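Local coordinates for glycoside hydrolase family protein (Novosphingobium sp. PP1Y, PDB 6Q2F) that acts as an alpha-L-rhamnosidase, probably releasing terminal alpha-linked L-rhamnose from glycosides by hydrolysis, at residues A[97-102]-A[682-687]; A[149-154]-A[512-517]; A[270-275]-A[320-325]; A[941-946]-A[973-978]; A[1095-1100]-A[1126-1131]. One frame throughout, in Å; residues are numbered along the deposited sequence.

Interaction 1 (A[97-102]-A[682-687])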
# COMPACT_ATOMS: atom_id res chain seq x y z
N GLN A 97 26.18 2.85 17.90
CA GLN A 97 26.40 4.25 18.22
C GLN A 97 27.67 4.71 17.53
O GLN A 97 28.76 4.21 17.82
CB GLN A 97 26.50 4.44 19.73
CG GLN A 97 26.52 5.91 20.13
CD GLN A 97 26.77 6.09 21.61
OE1 GLN A 97 26.31 5.30 22.44
NE2 GLN A 97 27.51 7.14 21.96
N ILE A 98 27.52 5.63 16.59
CA ILE A 98 28.66 6.23 15.90
C ILE A 98 28.76 7.71 16.19
O ILE A 98 29.63 8.39 15.64
CB ILE A 98 28.58 5.97 14.39
CG1 ILE A 98 27.37 6.69 13.80
CG2 ILE A 98 28.44 4.49 14.14
CD1 ILE A 98 27.45 6.85 12.28
N VAL A 99 27.89 8.23 17.03
CA VAL A 99 28.02 9.58 17.53
C VAL A 99 28.57 9.52 18.95
O VAL A 99 28.49 8.50 19.65
CB VAL A 99 26.67 10.32 17.51
CG1 VAL A 99 26.17 10.41 16.09
CG2 VAL A 99 25.67 9.62 18.43
N ASP A 100 29.11 10.65 19.38
CA ASP A 100 29.63 10.78 20.74
C ASP A 100 28.55 10.49 21.79
O ASP A 100 28.83 9.84 22.80
CB ASP A 100 30.20 12.19 20.89
CG ASP A 100 30.80 12.41 22.24
OD1 ASP A 100 30.03 12.80 23.15
OD2 ASP A 100 32.02 12.20 22.39
N HIS A 101 27.32 10.93 21.55
CA HIS A 101 26.22 10.62 22.46
C HIS A 101 24.89 10.61 21.71
O HIS A 101 24.58 11.54 20.95
CB HIS A 101 26.16 11.61 23.62
CG HIS A 101 26.12 13.04 23.18
ND1 HIS A 101 27.25 13.74 22.80
CD2 HIS A 101 25.09 13.91 23.07
CE1 HIS A 101 26.91 14.97 22.47
NE2 HIS A 101 25.61 15.10 22.62
N ARG A 102 24.10 9.57 21.95
CA ARG A 102 22.80 9.44 21.31
C ARG A 102 21.87 10.55 21.78
O ARG A 102 21.86 10.92 22.96
CB ARG A 102 22.18 8.07 21.60
CG ARG A 102 22.97 6.88 21.04
CD ARG A 102 22.14 5.61 21.21
NE ARG A 102 22.90 4.36 21.14
CZ ARG A 102 23.02 3.61 20.04
NH1 ARG A 102 22.46 3.97 18.89
NH2 ARG A 102 23.72 2.48 20.10
N HIS A 682 19.62 9.79 7.90
CA HIS A 682 20.41 10.93 8.36
C HIS A 682 21.85 10.51 8.65
O HIS A 682 22.09 9.51 9.33
CB HIS A 682 19.78 11.51 9.63
CG HIS A 682 20.71 12.37 10.43
ND1 HIS A 682 21.37 13.46 9.89
CD2 HIS A 682 21.07 12.31 11.73
CE1 HIS A 682 22.10 14.03 10.83
NE2 HIS A 682 21.93 13.36 11.96
N VAL A 683 22.79 11.30 8.14
CA VAL A 683 24.22 11.05 8.30
C VAL A 683 24.76 11.94 9.41
O VAL A 683 24.94 13.15 9.19
CB VAL A 683 24.98 11.28 6.98
CG1 VAL A 683 26.49 11.11 7.19
CG2 VAL A 683 24.45 10.35 5.91
N PRO A 684 24.98 11.42 10.61
CA PRO A 684 25.39 12.29 11.73
C PRO A 684 26.87 12.63 11.75
O PRO A 684 27.22 13.67 12.32
CB PRO A 684 25.01 11.48 12.96
CG PRO A 684 25.28 10.08 12.50
CD PRO A 684 24.69 10.06 11.08
N VAL A 685 27.73 11.80 11.17
CA VAL A 685 29.17 12.01 11.17
C VAL A 685 29.70 11.63 9.79
O VAL A 685 29.14 10.76 9.12
CB VAL A 685 29.90 11.20 12.28
CG1 VAL A 685 29.38 11.60 13.66
CG2 VAL A 685 29.69 9.72 12.09
N ASP A 686 30.77 12.30 9.36
CA ASP A 686 31.24 12.10 7.99
C ASP A 686 32.17 10.90 7.82
O ASP A 686 32.24 10.35 6.72
CB ASP A 686 31.95 13.37 7.48
CG ASP A 686 31.04 14.60 7.49
OD1 ASP A 686 29.81 14.43 7.58
OD2 ASP A 686 31.56 15.73 7.39
N ASP A 687 32.85 10.45 8.89
CA ASP A 687 33.98 9.53 8.75
C ASP A 687 33.55 8.13 8.33
O ASP A 687 34.27 7.45 7.59
CB ASP A 687 34.78 9.45 10.05
CG ASP A 687 33.89 9.25 11.30
OD1 ASP A 687 32.73 8.83 11.17
OD2 ASP A 687 34.37 9.51 12.42
O HOH W 1 32.06 7.72 14.00

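Interaction 2 (A[149-154]-A[512-517])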
# COMPACT_ATOMS: atom_id res chain seq x y z
N GLY A 149 -7.63 3.69 24.04
CA GLY A 149 -6.93 2.79 23.14
C GLY A 149 -7.89 1.98 22.28
O GLY A 149 -9.12 2.01 22.44
N LEU A 150 -7.31 1.25 21.33
CA LEU A 150 -8.11 0.38 20.48
C LEU A 150 -8.83 -0.66 21.33
O LEU A 150 -8.28 -1.18 22.30
CB LEU A 150 -7.22 -0.31 19.44
CG LEU A 150 -6.73 0.57 18.29
CD1 LEU A 150 -5.50 -0.06 17.66
CD2 LEU A 150 -7.85 0.72 17.25
N LYS A 151 -10.08 -0.95 20.97
CA LYS A 151 -10.98 -1.77 21.79
C LYS A 151 -11.54 -2.93 20.99
O LYS A 151 -11.85 -2.80 19.80
CB LYS A 151 -12.15 -0.96 22.32
CG LYS A 151 -11.77 0.20 23.20
CD LYS A 151 -12.98 1.12 23.36
CE LYS A 151 -12.60 2.42 24.01
NZ LYS A 151 -11.85 3.28 23.06
N LYS A 152 -11.72 -4.06 21.67
CA LYS A 152 -12.39 -5.23 21.11
C LYS A 152 -13.56 -5.60 22.01
O LYS A 152 -13.49 -5.46 23.23
CB LYS A 152 -11.44 -6.44 21.03
CG LYS A 152 -10.84 -6.77 22.41
CD LYS A 152 -10.32 -8.15 22.50
CE LYS A 152 -9.98 -8.49 23.94
NZ LYS A 152 -8.95 -7.60 24.52
N LEU A 153 -14.61 -6.12 21.39
CA LEU A 153 -15.78 -6.58 22.13
C LEU A 153 -15.45 -7.87 22.89
O LEU A 153 -14.77 -8.76 22.36
CB LEU A 153 -16.95 -6.80 21.16
CG LEU A 153 -18.38 -6.92 21.70
CD1 LEU A 153 -18.87 -5.61 22.28
CD2 LEU A 153 -19.33 -7.41 20.60
N VAL A 154 -15.93 -7.97 24.13
CA VAL A 154 -15.78 -9.17 24.96
C VAL A 154 -17.11 -9.40 25.67
O VAL A 154 -17.97 -8.52 25.73
CB VAL A 154 -14.64 -9.06 26.01
CG1 VAL A 154 -13.25 -9.12 25.34
CG2 VAL A 154 -14.80 -7.78 26.79
N TRP A 512 -14.72 -2.45 18.42
CA TRP A 512 -15.67 -1.73 19.27
C TRP A 512 -15.19 -0.30 19.47
O TRP A 512 -13.99 -0.02 19.49
CB TRP A 512 -15.88 -2.39 20.64
CG TRP A 512 -16.84 -1.59 21.47
CD1 TRP A 512 -16.53 -0.75 22.48
CD2 TRP A 512 -18.26 -1.50 21.30
NE1 TRP A 512 -17.67 -0.15 22.98
CE2 TRP A 512 -18.74 -0.59 22.25
CE3 TRP A 512 -19.17 -2.11 20.42
CZ2 TRP A 512 -20.10 -0.29 22.38
CZ3 TRP A 512 -20.51 -1.80 20.54
CH2 TRP A 512 -20.96 -0.90 21.51
N THR A 513 -16.15 0.60 19.61
CA THR A 513 -15.85 1.97 19.99
C THR A 513 -17.09 2.47 20.71
O THR A 513 -18.20 2.02 20.40
CB THR A 513 -15.48 2.83 18.76
OG1 THR A 513 -14.86 4.05 19.17
CG2 THR A 513 -16.70 3.13 17.88
N PRO A 514 -16.95 3.36 21.69
CA PRO A 514 -18.08 3.61 22.61
C PRO A 514 -19.35 4.13 21.94
O PRO A 514 -20.45 3.77 22.38
CB PRO A 514 -17.49 4.63 23.60
CG PRO A 514 -16.02 4.26 23.65
CD PRO A 514 -15.68 3.94 22.18
N ARG A 515 -19.25 4.93 20.88
CA ARG A 515 -20.43 5.44 20.18
C ARG A 515 -20.94 4.49 19.12
O ARG A 515 -21.83 4.87 18.36
CB ARG A 515 -20.11 6.80 19.54
CG ARG A 515 -19.69 7.89 20.54
CD ARG A 515 -19.39 9.19 19.80
NE ARG A 515 -19.14 10.31 20.71
CZ ARG A 515 -19.86 11.42 20.75
NH1 ARG A 515 -20.89 11.58 19.93
NH2 ARG A 515 -19.55 12.38 21.62
N MSE A 516 -20.43 3.26 19.06
CA MSE A 516 -20.75 2.32 17.98
C MSE A 516 -22.26 2.16 17.67
O MSE A 516 -22.65 2.14 16.50
CB MSE A 516 -20.17 0.95 18.30
CG MSE A 516 -20.32 -0.04 17.19
SE MSE A 516 -19.19 0.46 15.69
CE MSE A 516 -19.87 -0.83 14.43
N LEU A 517 -23.10 2.00 18.70
CA LEU A 517 -24.52 1.80 18.45
C LEU A 517 -25.14 3.00 17.74
O LEU A 517 -25.89 2.83 16.77
CB LEU A 517 -25.27 1.49 19.75
CG LEU A 517 -24.81 0.19 20.41
CD1 LEU A 517 -25.66 -0.14 21.65
CD2 LEU A 517 -24.85 -0.97 19.41
O HOH W 2 -11.37 0.59 18.96

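Interaction 3 (A[270-275]-A[320-325])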
# COMPACT_ATOMS: atom_id res chain seq x y z
N THR A 270 -25.05 -35.56 18.15
CA THR A 270 -25.38 -34.73 17.01
C THR A 270 -24.67 -33.38 17.17
O THR A 270 -24.96 -32.63 18.11
CB THR A 270 -26.89 -34.55 16.88
OG1 THR A 270 -27.37 -33.78 17.99
CG2 THR A 270 -27.57 -35.91 16.92
N VAL A 271 -23.74 -33.09 16.27
CA VAL A 271 -22.91 -31.89 16.32
C VAL A 271 -23.31 -30.98 15.17
O VAL A 271 -23.55 -31.45 14.05
CB VAL A 271 -21.41 -32.24 16.24
CG1 VAL A 271 -20.57 -30.99 16.19
CG2 VAL A 271 -21.02 -33.10 17.44
N ARG A 272 -23.38 -29.69 15.46
CA ARG A 272 -23.70 -28.68 14.48
C ARG A 272 -22.62 -27.62 14.30
O ARG A 272 -22.57 -26.98 13.30
CB ARG A 272 -25.02 -28.03 14.80
CG ARG A 272 -26.19 -28.83 14.33
CD ARG A 272 -27.46 -28.26 14.88
NE ARG A 272 -28.57 -29.15 14.65
CZ ARG A 272 -28.83 -30.21 15.40
NH1 ARG A 272 -28.06 -30.50 16.41
NH2 ARG A 272 -29.86 -30.98 15.12
N SER A 273 -21.79 -27.44 15.32
CA SER A 273 -20.73 -26.44 15.22
C SER A 273 -19.55 -26.79 16.10
O SER A 273 -19.68 -27.50 17.09
CB SER A 273 -21.27 -25.06 15.59
OG SER A 273 -22.32 -24.67 14.73
N ALA A 274 -18.39 -26.28 15.72
CA ALA A 274 -17.19 -26.50 16.48
C ALA A 274 -16.33 -25.26 16.60
O ALA A 274 -16.21 -24.52 15.67
CB ALA A 274 -16.40 -27.57 15.82
N THR A 275 -15.70 -25.08 17.73
CA THR A 275 -14.76 -23.98 17.94
C THR A 275 -13.39 -24.55 18.28
O THR A 275 -13.29 -25.45 19.13
CB THR A 275 -15.25 -23.03 19.04
OG1 THR A 275 -16.55 -22.54 18.71
CG2 THR A 275 -14.30 -21.86 19.18
N PHE A 320 -22.32 -26.27 10.61
CA PHE A 320 -22.59 -27.16 9.49
C PHE A 320 -23.91 -27.88 9.71
O PHE A 320 -24.50 -27.81 10.79
CB PHE A 320 -21.45 -28.16 9.31
CG PHE A 320 -20.81 -28.57 10.60
CD1 PHE A 320 -21.37 -29.55 11.40
CD2 PHE A 320 -19.64 -27.96 11.02
CE1 PHE A 320 -20.78 -29.91 12.59
CE2 PHE A 320 -19.04 -28.32 12.21
CZ PHE A 320 -19.62 -29.30 13.00
N ALA A 321 -24.37 -28.55 8.66
CA ALA A 321 -25.49 -29.47 8.80
C ALA A 321 -25.13 -30.55 9.82
O ALA A 321 -23.97 -30.99 9.88
CB ALA A 321 -25.83 -30.10 7.45
N PRO A 322 -26.09 -31.01 10.63
CA PRO A 322 -25.75 -31.88 11.77
C PRO A 322 -25.03 -33.15 11.35
O PRO A 322 -25.13 -33.62 10.22
CB PRO A 322 -27.12 -32.20 12.39
CG PRO A 322 -28.03 -31.12 11.91
CD PRO A 322 -27.53 -30.74 10.55
N VAL A 323 -24.29 -33.71 12.31
CA VAL A 323 -23.54 -34.95 12.12
C VAL A 323 -23.75 -35.84 13.33
O VAL A 323 -23.56 -35.40 14.47
CB VAL A 323 -22.04 -34.66 11.92
CG1 VAL A 323 -21.26 -35.96 11.93
CG2 VAL A 323 -21.81 -33.89 10.64
N GLU A 324 -24.10 -37.10 13.12
CA GLU A 324 -24.26 -38.01 14.24
C GLU A 324 -23.10 -38.97 14.19
O GLU A 324 -22.93 -39.71 13.24
CB GLU A 324 -25.60 -38.71 14.18
CG GLU A 324 -25.82 -39.66 15.33
CD GLU A 324 -27.23 -39.66 15.83
OE1 GLU A 324 -28.14 -39.34 15.06
OE2 GLU A 324 -27.43 -39.98 16.99
N ALA A 325 -22.30 -38.95 15.22
CA ALA A 325 -21.11 -39.79 15.34
C ALA A 325 -20.72 -39.88 16.80
O ALA A 325 -21.13 -39.06 17.62
CB ALA A 325 -19.95 -39.25 14.49

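Interaction 4 (A[941-946]-A[973-978])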
# COMPACT_ATOMS: atom_id res chain seq x y z
N ILE A 941 9.03 15.38 -34.28
CA ILE A 941 8.77 14.00 -34.64
C ILE A 941 7.84 13.99 -35.85
O ILE A 941 7.09 14.94 -36.08
CB ILE A 941 8.18 13.22 -33.42
CG1 ILE A 941 8.34 11.71 -33.59
CG2 ILE A 941 6.73 13.60 -33.12
CD1 ILE A 941 9.76 11.23 -33.38
N SER A 942 7.96 12.95 -36.67
CA SER A 942 7.06 12.77 -37.80
C SER A 942 5.69 12.32 -37.31
O SER A 942 5.57 11.66 -36.28
CB SER A 942 7.63 11.74 -38.78
OG SER A 942 8.79 12.23 -39.41
N TYR A 943 4.65 12.69 -38.06
CA TYR A 943 3.30 12.33 -37.64
C TYR A 943 2.35 12.46 -38.82
O TYR A 943 2.63 13.15 -39.80
CB TYR A 943 2.81 13.22 -36.48
CG TYR A 943 2.59 14.66 -36.87
CD1 TYR A 943 3.63 15.58 -36.80
CD2 TYR A 943 1.36 15.11 -37.33
CE1 TYR A 943 3.45 16.90 -37.17
CE2 TYR A 943 1.17 16.42 -37.71
CZ TYR A 943 2.22 17.31 -37.63
OH TYR A 943 2.04 18.63 -38.00
N ARG A 944 1.19 11.81 -38.68
CA ARG A 944 0.07 11.96 -39.60
C ARG A 944 -1.21 12.07 -38.80
O ARG A 944 -1.47 11.24 -37.92
CB ARG A 944 -0.01 10.78 -40.58
CG ARG A 944 -1.43 10.40 -40.94
CD ARG A 944 -1.47 9.45 -42.13
NE ARG A 944 -1.30 10.14 -43.40
CZ ARG A 944 -2.30 10.52 -44.19
NH1 ARG A 944 -3.55 10.27 -43.83
NH2 ARG A 944 -2.04 11.14 -45.34
N ILE A 945 -1.98 13.13 -39.07
CA ILE A 945 -3.27 13.34 -38.43
C ILE A 945 -4.33 12.93 -39.42
O ILE A 945 -4.30 13.34 -40.58
CB ILE A 945 -3.45 14.81 -38.00
CG1 ILE A 945 -2.29 15.25 -37.11
CG2 ILE A 945 -4.77 14.98 -37.28
CD1 ILE A 945 -2.44 16.64 -36.55
N SER A 946 -5.26 12.08 -38.98
CA SER A 946 -6.20 11.48 -39.90
C SER A 946 -7.24 10.69 -39.14
O SER A 946 -6.91 9.92 -38.22
CB SER A 946 -5.47 10.57 -40.89
OG SER A 946 -6.37 10.06 -41.85
N ASP A 973 -1.32 18.72 -41.36
CA ASP A 973 -1.82 17.47 -40.79
C ASP A 973 -0.86 16.30 -40.97
O ASP A 973 -1.06 15.26 -40.33
CB ASP A 973 -3.19 17.14 -41.39
CG ASP A 973 -4.32 17.66 -40.52
OD1 ASP A 973 -4.03 18.49 -39.61
OD2 ASP A 973 -5.48 17.24 -40.73
N ARG A 974 0.19 16.44 -41.78
CA ARG A 974 1.19 15.40 -41.93
C ARG A 974 2.57 16.03 -42.05
O ARG A 974 2.78 16.93 -42.87
CB ARG A 974 0.91 14.52 -43.16
CG ARG A 974 1.81 13.30 -43.25
CD ARG A 974 1.54 12.46 -44.50
NE ARG A 974 0.86 13.25 -45.52
CZ ARG A 974 0.48 12.79 -46.70
NH1 ARG A 974 0.72 11.53 -47.03
NH2 ARG A 974 -0.16 13.59 -47.55
N VAL A 975 3.51 15.56 -41.23
CA VAL A 975 4.92 15.90 -41.35
C VAL A 975 5.71 14.61 -41.38
O VAL A 975 5.55 13.76 -40.49
CB VAL A 975 5.41 16.81 -40.21
CG1 VAL A 975 6.89 17.08 -40.36
CG2 VAL A 975 4.62 18.10 -40.17
N THR A 976 6.55 14.44 -42.40
CA THR A 976 7.52 13.36 -42.51
C THR A 976 8.89 14.00 -42.42
O THR A 976 9.31 14.70 -43.34
CB THR A 976 7.37 12.59 -43.82
OG1 THR A 976 6.04 12.09 -43.95
CG2 THR A 976 8.37 11.43 -43.88
N LEU A 977 9.58 13.81 -41.29
CA LEU A 977 10.90 14.40 -41.15
C LEU A 977 11.90 13.64 -42.00
O LEU A 977 11.78 12.43 -42.20
CB LEU A 977 11.35 14.39 -39.69
CG LEU A 977 10.54 15.31 -38.77
CD1 LEU A 977 11.07 15.27 -37.34
CD2 LEU A 977 10.55 16.71 -39.32
N ALA A 978 12.89 14.37 -42.51
CA ALA A 978 13.97 13.72 -43.23
C ALA A 978 14.58 12.64 -42.36
O ALA A 978 14.86 12.86 -41.18
CB ALA A 978 15.02 14.76 -43.64

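Interaction 5 (A[1095-1100]-A[1126-1131])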
# COMPACT_ATOMS: atom_id res chain seq x y z
N ALA A 1095 31.02 7.45 -11.82
CA ALA A 1095 30.69 7.01 -10.47
C ALA A 1095 30.12 5.60 -10.53
O ALA A 1095 29.36 5.27 -11.45
CB ALA A 1095 29.67 7.95 -9.82
N ASN A 1096 30.48 4.77 -9.56
CA ASN A 1096 29.88 3.45 -9.41
C ASN A 1096 29.24 3.36 -8.02
O ASN A 1096 29.12 4.36 -7.32
CB ASN A 1096 30.92 2.35 -9.64
CG ASN A 1096 32.07 2.43 -8.66
OD1 ASN A 1096 32.26 3.46 -8.00
ND2 ASN A 1096 32.85 1.36 -8.56
N THR A 1097 28.83 2.15 -7.63
CA THR A 1097 28.24 1.91 -6.32
C THR A 1097 29.32 1.55 -5.30
O THR A 1097 30.48 1.31 -5.64
CB THR A 1097 27.21 0.79 -6.37
OG1 THR A 1097 27.88 -0.44 -6.70
CG2 THR A 1097 26.10 1.08 -7.39
N TRP A 1098 28.92 1.50 -4.03
CA TRP A 1098 29.81 1.07 -2.95
C TRP A 1098 30.08 -0.42 -2.95
O TRP A 1098 30.88 -0.87 -2.12
CB TRP A 1098 29.21 1.42 -1.59
CG TRP A 1098 29.53 2.79 -1.14
CD1 TRP A 1098 28.64 3.85 -1.02
CD2 TRP A 1098 30.81 3.29 -0.76
NE1 TRP A 1098 29.32 4.97 -0.57
CE2 TRP A 1098 30.64 4.65 -0.39
CE3 TRP A 1098 32.09 2.72 -0.66
CZ2 TRP A 1098 31.71 5.45 0.04
CZ3 TRP A 1098 33.15 3.51 -0.23
CH2 TRP A 1098 32.95 4.86 0.12
N VAL A 1099 29.45 -1.19 -3.84
CA VAL A 1099 29.46 -2.65 -3.72
C VAL A 1099 30.90 -3.18 -3.74
O VAL A 1099 31.28 -4.03 -2.92
CB VAL A 1099 28.61 -3.28 -4.83
CG1 VAL A 1099 28.83 -4.79 -4.91
CG2 VAL A 1099 27.14 -2.96 -4.62
N ASN A 1100 31.71 -2.69 -4.68
CA ASN A 1100 33.01 -3.29 -4.92
C ASN A 1100 33.97 -3.00 -3.78
O ASN A 1100 34.74 -3.87 -3.37
CB ASN A 1100 33.58 -2.80 -6.26
CG ASN A 1100 32.88 -3.41 -7.47
OD1 ASN A 1100 31.97 -4.24 -7.33
ND2 ASN A 1100 33.30 -3.01 -8.67
N PRO A 1126 30.44 -11.52 -6.32
CA PRO A 1126 30.89 -11.05 -7.63
C PRO A 1126 30.86 -9.53 -7.70
O PRO A 1126 29.93 -8.89 -7.21
CB PRO A 1126 29.86 -11.68 -8.58
CG PRO A 1126 28.63 -11.80 -7.74
CD PRO A 1126 29.11 -12.14 -6.36
N LEU A 1127 31.92 -8.95 -8.27
CA LEU A 1127 31.98 -7.51 -8.41
C LEU A 1127 31.00 -7.00 -9.47
O LEU A 1127 30.58 -7.74 -10.36
CB LEU A 1127 33.39 -7.05 -8.76
CG LEU A 1127 34.48 -7.38 -7.76
CD1 LEU A 1127 35.83 -6.85 -8.27
CD2 LEU A 1127 34.14 -6.78 -6.41
N ARG A 1128 30.63 -5.71 -9.36
CA ARG A 1128 29.85 -5.10 -10.43
C ARG A 1128 30.79 -4.50 -11.47
O ARG A 1128 31.86 -3.99 -11.13
CB ARG A 1128 28.93 -4.02 -9.88
CG ARG A 1128 27.74 -4.55 -9.06
CD ARG A 1128 26.97 -3.45 -8.36
NE ARG A 1128 26.55 -2.40 -9.29
CZ ARG A 1128 25.29 -2.09 -9.58
NH1 ARG A 1128 24.27 -2.75 -9.01
NH2 ARG A 1128 25.04 -1.11 -10.43
N PRO A 1129 30.44 -4.52 -12.75
CA PRO A 1129 31.28 -3.85 -13.75
C PRO A 1129 31.47 -2.39 -13.34
O PRO A 1129 30.53 -1.73 -12.90
CB PRO A 1129 30.48 -3.98 -15.05
CG PRO A 1129 29.51 -5.11 -14.79
CD PRO A 1129 29.17 -4.99 -13.34
N SER A 1130 32.70 -1.90 -13.47
CA SER A 1130 33.07 -0.61 -12.92
C SER A 1130 33.84 0.23 -13.95
O SER A 1130 34.65 -0.30 -14.71
CB SER A 1130 33.93 -0.79 -11.66
OG SER A 1130 34.17 0.45 -11.05
N GLY A 1131 33.57 1.54 -13.94
CA GLY A 1131 34.33 2.50 -14.72
C GLY A 1131 33.79 2.71 -16.12
O GLY A 1131 32.65 2.37 -16.46
O HOH W 3 31.14 -1.11 -10.03
O HOH W 4 28.55 -0.30 -9.37
O HOH W 5 35.61 -1.07 -8.74

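Interaction 1 (A[97-102]-A[682-687])
Ile98 O and Asp687 OD1 are joined through one water, 3.0 Å from Ile98 O and 3.1 Å from Asp687 OD1. Further acceptors surround this water, so the placing of its two protons is not certain. No direct hydrogen bond crosses between 97-102 and 682-687; the rest of the contact is aliphatic. Ile98 CD1 touches Val685 CG2 at 3.6 Å and also meets Pro684 CG. It gets there because CG1 stands between the backbone N and carbonyl carbon (chi1 65°) while chi2 is extended, which pushes the methyl out over the facing loop. Next to it Val99 CG1 packs on Pro684 CB at 3.5 Å, the two side chains meeting at about a right angle, and Val685 CG1 is more distant from the same Val99 methyl. Both Val685 methyls also lie against the carbonyl oxygen of Ile98. The first loop is held in shape from within: Gln97 NE2 donates to Val99 O at 2.9 Å, nearly straight and in its own amide plane. Asn65 OD1 takes the N-H of Ile98, while on the other side Thr67 bonds Pro684 O and Asp686 forms salt bridges with Lys73 and Arg703. Both loops follow strands of the (beta/alpha)8 barrel, 85-91 and 674-677, which flank strand 56-62 on its two sides, so the contact bridges two loops at the C-terminal end of the barrel. With methyls, a proline ring and one shared water meeting across it, the contact depends on shape more than on directed bonds, and the loop after strand 56-62 gives polar support to both sides.

Interaction 2 (A[149-154]-A[512-517])
Lys151 and Trp512 meet through both backbone and side chain. Trp512 N donates to Lys151 O at 3.2 Å, a bent bond (143°) with the donor lying above the carbonyl plane. A water makes the second link, accepting from Lys151 N at 2.8 Å and donating to Trp512 O at 2.7 Å. The lysine's aliphatic chain then runs past the indole, CD coming to the ring edge near CD1, and CE rests on Pro514 CD at 3.9 Å. Leu153 CD1 approaches the ring obliquely at CE3, 4.0 Å away, while Met516 CB lies over one face. The indole is swung out to meet them because its CG is anti to the backbone N (chi1 179°). Strand 151-160 is an outermost strand of a four-stranded antiparallel sheet in the beta-rich insertion between barrel strands 127-131 and 497-502; Trp512 sits in the loop after the latter, so the contact fastens insertion to barrel. The bend at chi4 (74°) turns Lys151 NZ back to Gly149 O, 3.1 Å away, and NZ also forms a salt bridge with Asp465. An alanine at Lys151 would remove this chain, and would probably leave Asp465 without this charged mate and Pro514 without this aliphatic cover. Asp465 in turn accepts from Thr513 OG1, and Tyr445 meets the Trp512 ring with the two planes only moderately inclined.

Interaction 3 (A[270-275]-A[320-325])
The Phe320 ring carries the carbonyl of Arg272 over one face, with Arg272 O 3.3 Å above the plane at its centre; Val271 O lies at the ring edge, 3.5 Å from CE1. The other flat group, the Arg272 guanidinium, has the Pro322 ring over one face, with Pro322 CG 3.4 Å from Arg272 NE. This is an antiparallel strand pair in a beta-sandwich, with 316-325 as an outermost strand of its four-stranded sheet. Val271, Phe320 and Val323 pack inward on strands of the facing six-stranded sheet, whereas Arg272 extends to Ser375 O through NH1. Arg272 and Ser273 both face His374, a classic beta bulge in strand 268-277. Phe320 has an unusual chi1 (33°), which puts its CG between the backbone N and carbonyl carbon and brings the ring under the bulge. Arg272 O accepts from Phe320 N at 2.8 Å and bonds Ser319 OG, so the oxygen above the ring is well occupied. Past the corner at Ala321 pairing is regular: Val271 N to Val323 O and Val323 N to Val271 O both measure 2.9 Å. On the face of Thr270 and Glu324 these side chains run side by side, Thr270 CG2 resting 3.9 Å from Glu324 CD.

Interaction 4 (A[941-946]-A[973-978])
Tyr943 and Val975 form a hydrogen-bonded antiparallel pair: Tyr943 N gives to Val975 O at 2.8 Å, and Val975 N returns to Tyr943 O at 2.9 Å. Short strand 974-975 adds itself here to strand 937-946 of the large antiparallel sheet that follows the catalytic barrel in the chain. Two more bonds extend the ladder beyond this pair. Ile945 N donates to Asp973 O at 2.6 Å, approaching almost in line with the Asp973 carbonyl. At the other end Leu977 N finds a hydroxyl in place of a main-chain carbonyl: Ser942 OG accepts it at 2.6 Å and 170°, since OG lies anti to the serine carbonyl carbon (chi1 -68°) and faces the second segment. The Tyr943 hydroxyl is also satisfied, hydrogen-bonded to Arg972 O just before 973-978. On the face with Arg944 and Arg974 the side chains run together; the guanidinium edge at Arg944 NH2 stands over the face of the other, 3.3 Å from Arg974 NH1, the planes 89° apart. These like charges probably repel, although the surroundings are exposed and solvent can screen them. On the other face Tyr943 packs obliquely on Val975, its ring carbon CE1 3.4 Å from the methyl CG2.

Interaction 5 (A[1095-1100]-A[1126-1131])
Asn1100 grips the backbone of Arg1128 with both ends of its amide. OD1 takes Arg1128 N at 2.8 Å on a lone pair, and ND2 donates to Arg1128 O at 3.0 Å, almost straight (174°). With chi1 -74° CG stands anti to the carbonyl carbon, and chi2 near zero turns the amide to meet both main-chain atoms. A leucine at Asn1100 would probably leave Arg1128 N and O without these mates and let the loop drift from the helix. A water also joins ND2 to Ser1130 OG. Arg1128 bends at chi3 (54°): its CD lies against Val1099 CG2 at 3.8 Å, and Thr1097 CG2 comes over one face of the guanidinium. A second water bridges Arg1128 NE, 2.9 Å away, to Thr1097 N. The far end of the arginine forms salt bridges with Asp1056 and with Asp659 of barrel helix 657-670. Thr1097 holds OG1 between its backbone N and carbonyl carbon, where it accepts a weak bond from Val1099 N. That is a side-chain cap on the turn into helix 1099-1105; strands 1086-1095 and 1131-1140, next to the contact, lie in the two sheets of a beta-sandwich consistent with a galactose-binding-like domain docked on the catalytic barrel.

How the interactions relate
Interactions 2 and 5 are the buried contacts, interactions 1 and 3 are partly buried, and interaction 4 lies at the surface. Interactions 3 and 4 are strand pairings ruled by backbone bonds; the others join a loop to another loop (1, by methyl packing), to a sheet edge (2, by an indole and a lysine) or to a helix start (5, by an amide grip with waters). Interactions 1 and 2 both involve loops of the catalytic barrel. Segment 149-154 of interaction 2 and both strands of interaction 3 belong to the same insertion, while 1 and 5 approach to about 8 Å at nearest atoms. The sandwiches of 3 and 5 share one strand order, yet the contacts' centres are about 65 Å apart.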